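Local coordinates for fructose 1-phosphate kinase (Staphylococcus aureus, PDB 2JG5), which probably transfers a phosphate group from ATP to fructose 1-phosphate to give fructose 1,6-bisphosphate, as a sugar kinase of the pfkB family, at residues K65-T70 against S78-V83; N41-L46 against S53-F58; V5-S10 against S141-Q146; D127-A132 against A145-I150; E98-A103 against N243-G248. All blocks are in the same frame, centred on the assembly; numbering follows the deposited sequence.

Overall arrangement
From the N terminus, contact 3 opens first at V5-S10. Within its long loop, contact 2 closes a short loop from helix 38-48 to strand 54-56, and contact 1 then closes another from helix 61-73 to strand 77-82. Contact 5 opens at E98-A103, on the small four-stranded sheet, before contact 3 has closed, so the two cross. Contact 4 opens at D127-A132 and shares A145 and Q146 with the closing segment of contact 3; it lies nested inside contact 5, which closes last at N243-G248. Contacts 1 to 4 all reach the central parallel sheet, whereas contact 5 ties the four-stranded sheet to the turn that leads into helix 247-260.

Contact 1: K65-T70 against S78-V83; sequences KFIIDT and SNFIEV
The beta-alpha-beta unit of strand 58-59, helix 61-73 and strand 77-82 brings I67 and I68 of the helix against S78 and F80 of the returning chain. I67 offers its CG2 branch, which lies 3.8 Å from F80 CE1, and the two side chains cross at about a right angle. I68 instead runs alongside F80 in the opposite direction, its CG1 standing 4.0 Å from F80 CD1. Both isoleucines approach the ring obliquely. The ring reaches them because F80 CG is anti to its own carbonyl carbon (chi1 -72°). The second branch of I68 serves another neighbour: I68 CG2 packs 3.5 Å from S78 OG. Strands 58-59 and 77-82 run parallel and adjacent in the sheet, so this helix is the crossover between them, and F80 also touches A55 and A59 of the neighbouring strands. Within the helix, T70 OG1 bonds back to F66 O, one turn earlier, at 2.8 Å from above the carbonyl plane, while T70 N donates to that oxygen from the opposite face. The F66 ring turns to the dimer interface and meets F62 of the second subunit.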
# COMPACT_ATOMS: atom_id res chain seq x y z
N LYS A 65 -4.09 6.99 9.07
CA LYS A 65 -5.18 6.41 9.83
C LYS A 65 -4.89 4.96 10.23
O LYS A 65 -5.13 4.57 11.38
CB LYS A 65 -6.49 6.49 9.03
CG LYS A 65 -6.88 7.89 8.55
CD LYS A 65 -7.32 8.80 9.70
CE LYS A 65 -8.08 10.04 9.19
NZ LYS A 65 -9.08 10.54 10.20
N PHE A 66 -4.39 4.17 9.29
CA PHE A 66 -4.06 2.77 9.56
C PHE A 66 -3.14 2.61 10.78
O PHE A 66 -3.35 1.72 11.62
CB PHE A 66 -3.41 2.11 8.34
CG PHE A 66 -2.88 0.72 8.61
CD1 PHE A 66 -3.70 -0.39 8.44
CD2 PHE A 66 -1.56 0.53 9.04
CE1 PHE A 66 -3.22 -1.68 8.69
CE2 PHE A 66 -1.07 -0.76 9.29
CZ PHE A 66 -1.90 -1.86 9.11
N ILE A 67 -2.12 3.46 10.84
CA ILE A 67 -1.17 3.45 11.94
C ILE A 67 -1.85 3.82 13.27
O ILE A 67 -1.58 3.18 14.31
CB ILE A 67 0.02 4.38 11.64
CG1 ILE A 67 0.85 3.78 10.50
CG2 ILE A 67 0.86 4.59 12.90
CD1 ILE A 67 2.15 4.50 10.23
N ILE A 68 -2.72 4.82 13.24
CA ILE A 68 -3.46 5.20 14.43
C ILE A 68 -4.39 4.07 14.89
O ILE A 68 -4.38 3.69 16.07
CB ILE A 68 -4.21 6.53 14.25
CG1 ILE A 68 -3.27 7.61 13.68
CG2 ILE A 68 -4.80 6.99 15.58
CD1 ILE A 68 -3.97 8.88 13.19
N ASP A 69 -5.16 3.51 13.97
CA ASP A 69 -6.08 2.41 14.31
C ASP A 69 -5.34 1.16 14.78
O ASP A 69 -5.78 0.50 15.73
CB ASP A 69 -7.02 2.08 13.13
CG ASP A 69 -7.98 3.21 12.81
OD1 ASP A 69 -7.80 4.33 13.34
OD2 ASP A 69 -8.92 2.99 12.03
N THR A 70 -4.22 0.85 14.14
CA THR A 70 -3.36 -0.27 14.53
C THR A 70 -2.84 -0.09 15.95
O THR A 70 -2.94 -1.00 16.77
CB THR A 70 -2.20 -0.48 13.52
OG1 THR A 70 -2.73 -0.97 12.29
CG2 THR A 70 -1.17 -1.48 14.04
N SER A 78 -1.64 7.63 20.69
CA SER A 78 -0.86 8.38 19.72
C SER A 78 -1.41 9.80 19.58
O SER A 78 -2.59 10.07 19.81
CB SER A 78 -0.83 7.67 18.36
OG SER A 78 -2.08 7.76 17.69
N ASN A 79 -0.52 10.72 19.21
CA ASN A 79 -0.91 12.10 19.05
C ASN A 79 -0.07 12.65 17.92
O ASN A 79 0.69 13.61 18.08
CB ASN A 79 -0.74 12.86 20.36
CG ASN A 79 -1.59 14.13 20.44
OD1 ASN A 79 -2.41 14.42 19.57
ND2 ASN A 79 -1.38 14.90 21.50
N PHE A 80 -0.19 11.98 16.77
CA PHE A 80 0.52 12.31 15.54
C PHE A 80 0.09 13.64 14.95
O PHE A 80 -1.08 14.02 15.05
CB PHE A 80 0.31 11.21 14.49
CG PHE A 80 1.03 9.93 14.78
CD1 PHE A 80 0.32 8.76 15.01
CD2 PHE A 80 2.42 9.88 14.80
CE1 PHE A 80 0.99 7.55 15.27
CE2 PHE A 80 3.10 8.70 15.06
CZ PHE A 80 2.39 7.52 15.30
N ILE A 81 1.05 14.33 14.35
CA ILE A 81 0.80 15.58 13.64
C ILE A 81 0.34 15.22 12.24
O ILE A 81 1.10 14.57 11.48
CB ILE A 81 2.09 16.46 13.53
CG1 ILE A 81 2.71 16.72 14.90
CG2 ILE A 81 1.80 17.74 12.73
CD1 ILE A 81 1.83 17.52 15.88
N GLU A 82 -0.87 15.65 11.89
CA GLU A 82 -1.44 15.38 10.56
C GLU A 82 -0.64 16.13 9.52
O GLU A 82 -0.52 17.37 9.57
CB GLU A 82 -2.93 15.77 10.49
CG GLU A 82 -3.68 15.28 9.23
CD GLU A 82 -5.00 16.00 8.99
OE1 GLU A 82 -6.06 15.43 9.33
OE2 GLU A 82 -4.99 17.15 8.49
N VAL A 83 -0.06 15.38 8.59
CA VAL A 83 0.61 15.97 7.44
C VAL A 83 -0.25 15.77 6.17
O VAL A 83 -1.17 14.95 6.17
CB VAL A 83 2.08 15.46 7.27
CG1 VAL A 83 2.88 15.75 8.54
CG2 VAL A 83 2.11 13.97 7.00

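Contact 2: N41-L46 against S53-F58; sequences NVSRVL and STALGF
S53 OG is gripped by two partners from helix 38-48, one direct and one through water. S43 OG and S53 OG are hydrogen-bonded at 2.9 Å, and S43 OG also bonds T4 OG1 on strand 2-6. The water accepts from S53 OG at 2.6 Å and donates to S43 O at 2.8 Å, so it carries the link on to the helix backbone. Both buried hydroxyls therefore have two polar partners: S53 OG has S43 and the water, S43 OG has S53 and T4. Chi1 of 70° puts S53 OG between backbone N and carbonyl carbon, turned to S43 and the water; the CB of S53 itself meets L46. L46 CD1 comes within 3.8 Å of S53 CB, adding an apolar touch beside the polar one. A55 CB grazes S43 OG more loosely. The backbones come close here, with the CA atoms of S43 and S53 6.0 Å apart. L46 also leans on A257 of helix 247-260, so helix 38-48 is wedged between that helix and the sheet. Helix 38-48 carries the end of the GGKGxN signature of pfkB kinases, and its packing on strand 54-56, a neighbour of strands 2-6 and 77-82, is that of the layered alpha/beta core of the ribokinase-like fold.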
# COMPACT_ATOMS: atom_id res chain seq x y z
N ASN A 41 7.99 0.97 17.23
CA ASN A 41 8.45 -0.31 17.75
C ASN A 41 8.77 -0.21 19.25
O ASN A 41 8.43 -1.10 20.02
CB ASN A 41 9.66 -0.81 16.95
CG ASN A 41 9.27 -1.51 15.63
OD1 ASN A 41 8.09 -1.59 15.26
ND2 ASN A 41 10.27 -2.04 14.93
N VAL A 42 9.41 0.89 19.65
CA VAL A 42 9.67 1.13 21.06
C VAL A 42 8.33 1.11 21.83
O VAL A 42 8.21 0.42 22.84
CB VAL A 42 10.46 2.46 21.34
CG1 VAL A 42 10.82 2.57 22.81
CG2 VAL A 42 11.73 2.53 20.53
N SER A 43 7.33 1.84 21.34
CA SER A 43 6.01 1.84 21.97
C SER A 43 5.43 0.42 22.04
O SER A 43 4.80 0.05 23.04
CB SER A 43 5.03 2.77 21.25
OG SER A 43 5.35 4.12 21.53
N ARG A 44 5.66 -0.37 20.98
CA ARG A 44 5.17 -1.74 20.91
C ARG A 44 5.81 -2.62 21.98
O ARG A 44 5.12 -3.41 22.64
CB ARG A 44 5.39 -2.35 19.52
CG ARG A 44 4.43 -1.90 18.43
CD ARG A 44 4.24 -3.05 17.46
NE ARG A 44 3.53 -2.71 16.22
CZ ARG A 44 2.32 -3.17 15.89
NH1 ARG A 44 1.67 -4.00 16.71
NH2 ARG A 44 1.75 -2.82 14.74
N VAL A 45 7.12 -2.49 22.16
CA VAL A 45 7.82 -3.27 23.18
C VAL A 45 7.49 -2.76 24.59
O VAL A 45 7.27 -3.56 25.50
CB VAL A 45 9.35 -3.36 22.95
CG1 VAL A 45 9.99 -4.29 23.98
CG2 VAL A 45 9.64 -3.86 21.55
N LEU A 46 7.43 -1.44 24.77
CA LEU A 46 7.04 -0.90 26.07
C LEU A 46 5.69 -1.48 26.44
O LEU A 46 5.49 -1.90 27.58
CB LEU A 46 6.99 0.64 26.07
CG LEU A 46 8.29 1.46 26.08
CD1 LEU A 46 7.99 2.94 25.85
CD2 LEU A 46 9.11 1.28 27.38
N SER A 53 2.85 4.61 26.78
CA SER A 53 3.59 5.57 26.01
C SER A 53 2.63 6.09 24.98
O SER A 53 1.63 5.43 24.66
CB SER A 53 4.80 4.93 25.34
OG SER A 53 4.40 4.06 24.30
N THR A 54 2.91 7.28 24.48
CA THR A 54 2.10 7.89 23.45
C THR A 54 2.99 8.15 22.27
O THR A 54 4.03 8.79 22.40
CB THR A 54 1.53 9.23 23.95
OG1 THR A 54 0.83 9.00 25.17
CG2 THR A 54 0.58 9.85 22.93
N ALA A 55 2.59 7.63 21.12
CA ALA A 55 3.34 7.82 19.89
C ALA A 55 3.14 9.23 19.33
O ALA A 55 2.02 9.68 19.08
CB ALA A 55 2.97 6.77 18.85
N LEU A 56 4.25 9.94 19.16
CA LEU A 56 4.27 11.24 18.51
C LEU A 56 4.99 11.09 17.18
O LEU A 56 5.60 10.05 16.91
CB LEU A 56 4.99 12.27 19.38
CG LEU A 56 4.47 12.55 20.79
CD1 LEU A 56 5.27 13.72 21.36
CD2 LEU A 56 2.98 12.83 20.80
N GLY A 57 4.93 12.12 16.35
CA GLY A 57 5.53 12.07 15.01
C GLY A 57 4.54 12.45 13.94
O GLY A 57 3.55 13.11 14.22
N PHE A 58 4.77 12.01 12.70
CA PHE A 58 3.95 12.49 11.59
C PHE A 58 3.11 11.43 10.91
O PHE A 58 3.62 10.39 10.51
CB PHE A 58 4.83 13.22 10.56
CG PHE A 58 5.69 14.29 11.18
CD1 PHE A 58 7.02 14.05 11.46
CD2 PHE A 58 5.14 15.53 11.51
CE1 PHE A 58 7.80 15.03 12.06
CE2 PHE A 58 5.91 16.51 12.10
CZ PHE A 58 7.24 16.26 12.37
O HOH W 1 3.69 1.67 25.04

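Contact 3: V5-S10 against S141-Q146; sequences VTFNPS and SDAYAQ
F7 sets CG anti to its carbonyl carbon (chi1 -58°) and Y144 twists to chi1 -90°, which brings the edge of the first ring to the face of the second. This is an offset edge-to-face aromatic pair: the planes stand 88° apart and the centroids are 5.7 Å from each other. The touching atom is F7 CE1, which approaches Y144 CE2 at 3.7 Å, with CD2 and CZ of the same tyrosine ring only a little farther away. Y144 CE2 lies at the edge of F7, near its plane. At the far end of the phenyl ring, F7 CZ meets A143 CB at 4.2 Å, so two successive residues of the helix's first turn receive one side chain. Close to the touching CE2, the tyrosine OH hydrogen-bonds to G133 O, which fixes the end of the side chain. D142 occupies the N-cap position, but its side chain makes no capping bond. Instead, D142 OD2 accepts from Q146 NE2 at 2.7 Å, on the syn side of the carboxylate, tying the residue before the helix to the first turn. F7 follows directly on strand 2-6 and reaches past V131 of the adjacent strand 128-132 to the start of helix 143-154; L116 of helix 110-120 and the loop residues P136 and I139 complete its surroundings.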
# COMPACT_ATOMS: atom_id res chain seq x y z
N VAL A 5 8.97 9.34 19.52
CA VAL A 5 8.85 10.21 18.35
C VAL A 5 9.36 9.42 17.13
O VAL A 5 10.48 8.92 17.14
CB VAL A 5 9.62 11.54 18.54
CG1 VAL A 5 9.40 12.49 17.35
CG2 VAL A 5 9.20 12.24 19.86
N THR A 6 8.50 9.28 16.12
CA THR A 6 8.84 8.67 14.84
C THR A 6 8.50 9.72 13.76
O THR A 6 7.34 10.01 13.51
CB THR A 6 8.04 7.33 14.60
OG1 THR A 6 8.27 6.41 15.67
CG2 THR A 6 8.46 6.67 13.32
N PHE A 7 9.53 10.29 13.15
CA PHE A 7 9.38 11.28 12.09
C PHE A 7 8.77 10.73 10.80
O PHE A 7 8.01 11.42 10.13
CB PHE A 7 10.74 11.87 11.73
CG PHE A 7 11.43 12.53 12.86
CD1 PHE A 7 12.77 12.25 13.11
CD2 PHE A 7 10.77 13.44 13.68
CE1 PHE A 7 13.44 12.87 14.16
CE2 PHE A 7 11.42 14.06 14.71
CZ PHE A 7 12.76 13.78 14.96
N ASN A 8 9.12 9.49 10.46
CA ASN A 8 8.72 8.89 9.21
C ASN A 8 8.15 7.46 9.41
O ASN A 8 8.68 6.49 8.87
CB ASN A 8 9.93 8.88 8.25
CG ASN A 8 9.56 8.52 6.82
OD1 ASN A 8 8.39 8.50 6.46
ND2 ASN A 8 10.57 8.22 6.01
N PRO A 9 7.07 7.34 10.20
CA PRO A 9 6.50 6.01 10.44
C PRO A 9 6.05 5.30 9.16
O PRO A 9 5.89 5.93 8.10
CB PRO A 9 5.28 6.32 11.31
CG PRO A 9 4.97 7.75 11.04
CD PRO A 9 6.29 8.39 10.88
N SER A 10 5.82 4.00 9.26
CA SER A 10 5.54 3.25 8.06
C SER A 10 4.46 2.21 8.23
O SER A 10 4.25 1.69 9.32
CB SER A 10 6.81 2.54 7.58
OG SER A 10 7.35 1.77 8.63
N SER A 141 17.29 19.27 9.32
CA SER A 141 18.27 18.19 9.49
C SER A 141 18.80 18.15 10.93
O SER A 141 19.30 17.12 11.38
CB SER A 141 19.39 18.25 8.44
OG SER A 141 20.03 19.51 8.39
N ASP A 142 18.65 19.27 11.65
CA ASP A 142 18.99 19.34 13.07
C ASP A 142 17.77 19.10 13.97
O ASP A 142 17.73 19.58 15.10
CB ASP A 142 19.67 20.67 13.41
CG ASP A 142 18.68 21.86 13.47
OD1 ASP A 142 19.06 22.89 14.08
OD2 ASP A 142 17.56 21.79 12.91
N ALA A 143 16.80 18.34 13.46
CA ALA A 143 15.55 18.04 14.17
C ALA A 143 15.75 17.40 15.54
O ALA A 143 15.01 17.70 16.48
CB ALA A 143 14.66 17.18 13.32
N TYR A 144 16.76 16.53 15.66
CA TYR A 144 17.08 15.91 16.96
C TYR A 144 17.44 16.97 17.99
O TYR A 144 16.93 16.95 19.12
CB TYR A 144 18.20 14.86 16.82
CG TYR A 144 17.67 13.48 16.53
CD1 TYR A 144 17.41 12.58 17.57
CD2 TYR A 144 17.39 13.07 15.22
CE1 TYR A 144 16.91 11.30 17.31
CE2 TYR A 144 16.88 11.80 14.96
CZ TYR A 144 16.64 10.93 16.02
OH TYR A 144 16.13 9.68 15.78
N ALA A 145 18.30 17.90 17.58
CA ALA A 145 18.77 18.97 18.45
C ALA A 145 17.65 19.93 18.84
O ALA A 145 17.65 20.44 19.96
CB ALA A 145 19.90 19.74 17.76
N GLN A 146 16.74 20.18 17.92
CA GLN A 146 15.61 21.09 18.15
C GLN A 146 14.65 20.51 19.19
O GLN A 146 14.04 21.24 19.97
CB GLN A 146 14.87 21.39 16.84
CG GLN A 146 15.69 22.17 15.79
CD GLN A 146 14.80 22.85 14.74
OE1 GLN A 146 13.62 23.09 14.98
NE2 GLN A 146 15.37 23.15 13.58

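Contact 4: D127-A132 against A145-I150; sequences DIVIVA and AQIAQI
Strand 128-132 and helix 143-154 pass at packing distance, with the CA atoms of V131 and I147 8.4 Å apart and those of V129 and A148 slightly farther. A single helix residue does the touching. Chi1 of -78° sets I147 CG1 anti to the carbonyl carbon and so leaves CG2 anti to the backbone N, and this CG2 methyl is the atom that reaches the strand. It meets V131 tip to tip, I147 CG2 lying 3.7 Å from V131 CG2. A looser touch follows two residues back along the strand, where I147 CG2 stands 4.4 Å from V129 CG1, so one methyl reaches both valines. V129 and V131 are on the same face of the strand, as alternation demands. The intervening I130 faces the other way, and its CD1 packs 4.0 Å from V42 CG1 of helix 38-48. The sheet therefore has a helical layer on each side, and the contact joins the first two elements of the beta-alpha-beta unit made by strand 128-132, helix 143-154 and strand 157-161. L158 of that last strand touches both V131 and A148. F7, from the loop after strand 2-6, also touches I147.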
# COMPACT_ATOMS: atom_id res chain seq x y z
N ASP A 127 8.59 13.26 32.56
CA ASP A 127 8.39 12.62 31.26
C ASP A 127 9.69 12.10 30.66
O ASP A 127 10.78 12.60 30.95
CB ASP A 127 7.74 13.58 30.25
CG ASP A 127 6.31 13.97 30.62
OD1 ASP A 127 5.70 13.38 31.54
OD2 ASP A 127 5.79 14.89 29.97
N ILE A 128 9.54 11.09 29.80
CA ILE A 128 10.63 10.58 28.99
C ILE A 128 10.24 10.80 27.54
O ILE A 128 9.12 10.47 27.13
CB ILE A 128 10.92 9.07 29.28
CG1 ILE A 128 11.08 8.84 30.80
CG2 ILE A 128 12.13 8.55 28.42
CD1 ILE A 128 11.62 7.49 31.19
N VAL A 129 11.15 11.39 26.79
CA VAL A 129 10.98 11.56 25.36
C VAL A 129 12.05 10.72 24.66
O VAL A 129 13.27 10.93 24.86
CB VAL A 129 11.05 13.07 24.95
CG1 VAL A 129 10.87 13.22 23.44
CG2 VAL A 129 9.97 13.87 25.71
N ILE A 130 11.58 9.76 23.87
CA ILE A 130 12.43 8.88 23.06
C ILE A 130 12.31 9.30 21.60
O ILE A 130 11.22 9.27 21.01
CB ILE A 130 12.04 7.39 23.20
CG1 ILE A 130 12.00 6.97 24.68
CG2 ILE A 130 13.00 6.48 22.40
CD1 ILE A 130 11.02 5.87 25.00
N VAL A 131 13.43 9.69 21.01
CA VAL A 131 13.44 10.09 19.61
C VAL A 131 14.31 9.10 18.87
O VAL A 131 15.49 8.93 19.18
CB VAL A 131 13.93 11.56 19.41
CG1 VAL A 131 13.70 12.01 17.96
CG2 VAL A 131 13.22 12.49 20.36
N ALA A 132 13.71 8.41 17.91
CA ALA A 132 14.38 7.34 17.22
C ALA A 132 14.02 7.37 15.75
O ALA A 132 12.83 7.47 15.39
CB ALA A 132 14.03 5.98 17.84
N ALA A 145 18.30 17.90 17.58
CA ALA A 145 18.77 18.97 18.45
C ALA A 145 17.65 19.93 18.84
O ALA A 145 17.65 20.44 19.96
CB ALA A 145 19.90 19.74 17.76
N GLN A 146 16.74 20.18 17.92
CA GLN A 146 15.61 21.09 18.15
C GLN A 146 14.65 20.51 19.19
O GLN A 146 14.04 21.24 19.97
CB GLN A 146 14.87 21.39 16.84
CG GLN A 146 15.69 22.17 15.79
CD GLN A 146 14.80 22.85 14.74
OE1 GLN A 146 13.62 23.09 14.98
NE2 GLN A 146 15.37 23.15 13.58
N ILE A 147 14.53 19.19 19.19
CA ILE A 147 13.77 18.50 20.22
C ILE A 147 14.58 18.52 21.52
O ILE A 147 14.09 18.98 22.56
CB ILE A 147 13.38 17.06 19.74
CG1 ILE A 147 12.20 17.14 18.77
CG2 ILE A 147 13.06 16.14 20.93
CD1 ILE A 147 12.13 15.99 17.77
N ALA A 148 15.84 18.09 21.44
CA ALA A 148 16.71 17.96 22.61
C ALA A 148 16.79 19.25 23.43
O ALA A 148 16.88 19.23 24.67
CB ALA A 148 18.10 17.52 22.19
N GLN A 149 16.74 20.37 22.73
CA GLN A 149 16.85 21.68 23.33
C GLN A 149 15.63 22.09 24.15
O GLN A 149 15.75 22.86 25.12
CB GLN A 149 17.05 22.67 22.22
CG GLN A 149 17.64 23.94 22.66
CD GLN A 149 17.69 24.88 21.53
OE1 GLN A 149 16.83 24.82 20.63
NE2 GLN A 149 18.68 25.78 21.54
N ILE A 150 14.47 21.61 23.73
CA ILE A 150 13.22 21.84 24.44
C ILE A 150 13.15 21.01 25.72
O ILE A 150 12.72 21.50 26.77
CB ILE A 150 12.00 21.53 23.53
CG1 ILE A 150 11.92 22.54 22.38
CG2 ILE A 150 10.71 21.54 24.35
CD1 ILE A 150 10.85 22.20 21.34

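Contact 5: E98-A103 against N243-G248; sequences ETEINA and NTVGSG
The sequence of N243-G248 fits the glycine-rich second signature of pfkB kinases, which in relatives leads into the anion hole at a helix start; here it is faced by E98 and E100 of strand 98-102. E98 OE2 comes 3.7 Å from N243 ND2, too far for a hydrogen bond, and the carboxylate and amide planes are 85° apart. Two residues on along the same face of the strand, E100 OE2 packs 3.7 Å from V245 CG2, the two side chains arriving from opposite directions. The other oxygen, E100 OE1, forms a salt bridge with K92. The other amide atom of N243, OD1, accepts from V245 N at 3.0 Å in the carbonyl plane, an Asx turn. A type II beta turn, T244 to S247, overlaps it, and in this turn T244 O accepts from S247 N and, at 2.6 Å, from S247 OG. G246 sits at the N-cap position of helix 247-260. The contact is slight and lies at the surface. Strand 98-102 is outermost within this chain, beside strand 88-94, and the sheet continues across the interface by parallel pairing with a strand of the second subunit, while N243 bonds through its backbone to A280 at the end of helix 265-280.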
# COMPACT_ATOMS: atom_id res chain seq x y z
N GLU A 98 15.41 -12.05 1.92
CA GLU A 98 14.65 -10.97 2.55
C GLU A 98 15.05 -9.62 1.94
O GLU A 98 16.19 -9.15 2.09
CB GLU A 98 14.83 -10.97 4.07
CG GLU A 98 14.68 -12.35 4.71
CD GLU A 98 14.45 -12.29 6.21
OE1 GLU A 98 15.36 -12.70 6.96
OE2 GLU A 98 13.37 -11.82 6.63
N THR A 99 14.10 -9.00 1.25
CA THR A 99 14.37 -7.83 0.44
C THR A 99 13.48 -6.68 0.89
O THR A 99 12.28 -6.75 0.73
CB THR A 99 14.11 -8.15 -1.06
OG1 THR A 99 14.94 -9.25 -1.46
CG2 THR A 99 14.40 -6.96 -1.94
N GLU A 100 14.08 -5.64 1.47
CA GLU A 100 13.33 -4.47 1.89
C GLU A 100 13.34 -3.39 0.81
O GLU A 100 14.35 -3.16 0.15
CB GLU A 100 13.91 -3.90 3.19
CG GLU A 100 13.73 -4.77 4.43
CD GLU A 100 14.06 -4.04 5.74
OE1 GLU A 100 14.18 -2.79 5.74
OE2 GLU A 100 14.20 -4.73 6.78
N ILE A 101 12.20 -2.74 0.63
CA ILE A 101 12.08 -1.56 -0.23
C ILE A 101 11.46 -0.44 0.60
O ILE A 101 10.26 -0.43 0.85
CB ILE A 101 11.23 -1.82 -1.51
CG1 ILE A 101 11.72 -3.07 -2.25
CG2 ILE A 101 11.28 -0.58 -2.44
CD1 ILE A 101 10.69 -3.67 -3.18
N ASN A 102 12.31 0.48 1.03
CA ASN A 102 11.91 1.58 1.87
C ASN A 102 11.60 2.83 1.05
O ASN A 102 12.39 3.22 0.19
CB ASN A 102 12.99 1.87 2.90
CG ASN A 102 12.95 0.90 4.08
OD1 ASN A 102 12.68 -0.29 3.93
ND2 ASN A 102 13.24 1.43 5.27
N ALA A 103 10.45 3.44 1.34
CA ALA A 103 9.92 4.59 0.60
C ALA A 103 10.31 5.92 1.24
O ALA A 103 10.70 5.95 2.42
CB ALA A 103 8.41 4.48 0.51
N ASN A 243 15.46 -12.81 13.16
CA ASN A 243 15.22 -11.51 12.55
C ASN A 243 15.54 -10.39 13.54
O ASN A 243 14.82 -10.20 14.52
CB ASN A 243 13.76 -11.40 12.10
CG ASN A 243 13.53 -10.29 11.12
OD1 ASN A 243 14.00 -9.17 11.31
ND2 ASN A 243 12.80 -10.58 10.06
N THR A 244 16.61 -9.65 13.26
CA THR A 244 17.09 -8.60 14.16
C THR A 244 16.41 -7.27 13.93
O THR A 244 16.66 -6.31 14.66
CB THR A 244 18.62 -8.39 14.09
OG1 THR A 244 18.98 -7.95 12.78
CG2 THR A 244 19.36 -9.66 14.42
N VAL A 245 15.55 -7.19 12.91
CA VAL A 245 14.77 -5.97 12.71
C VAL A 245 13.96 -5.71 13.98
O VAL A 245 13.24 -6.58 14.46
CB VAL A 245 13.86 -6.04 11.44
CG1 VAL A 245 13.02 -4.77 11.32
CG2 VAL A 245 14.70 -6.25 10.17
N GLY A 246 14.13 -4.51 14.53
CA GLY A 246 13.44 -4.12 15.76
C GLY A 246 14.17 -4.37 17.08
O GLY A 246 13.72 -3.90 18.13
N SER A 247 15.29 -5.10 17.03
CA SER A 247 16.02 -5.48 18.26
C SER A 247 16.70 -4.31 18.96
O SER A 247 16.74 -4.25 20.20
CB SER A 247 17.01 -6.63 18.01
OG SER A 247 17.92 -6.34 16.96
N GLY A 248 17.22 -3.37 18.17
CA GLY A 248 17.75 -2.13 18.73
C GLY A 248 16.66 -1.33 19.43
O GLY A 248 16.87 -0.80 20.52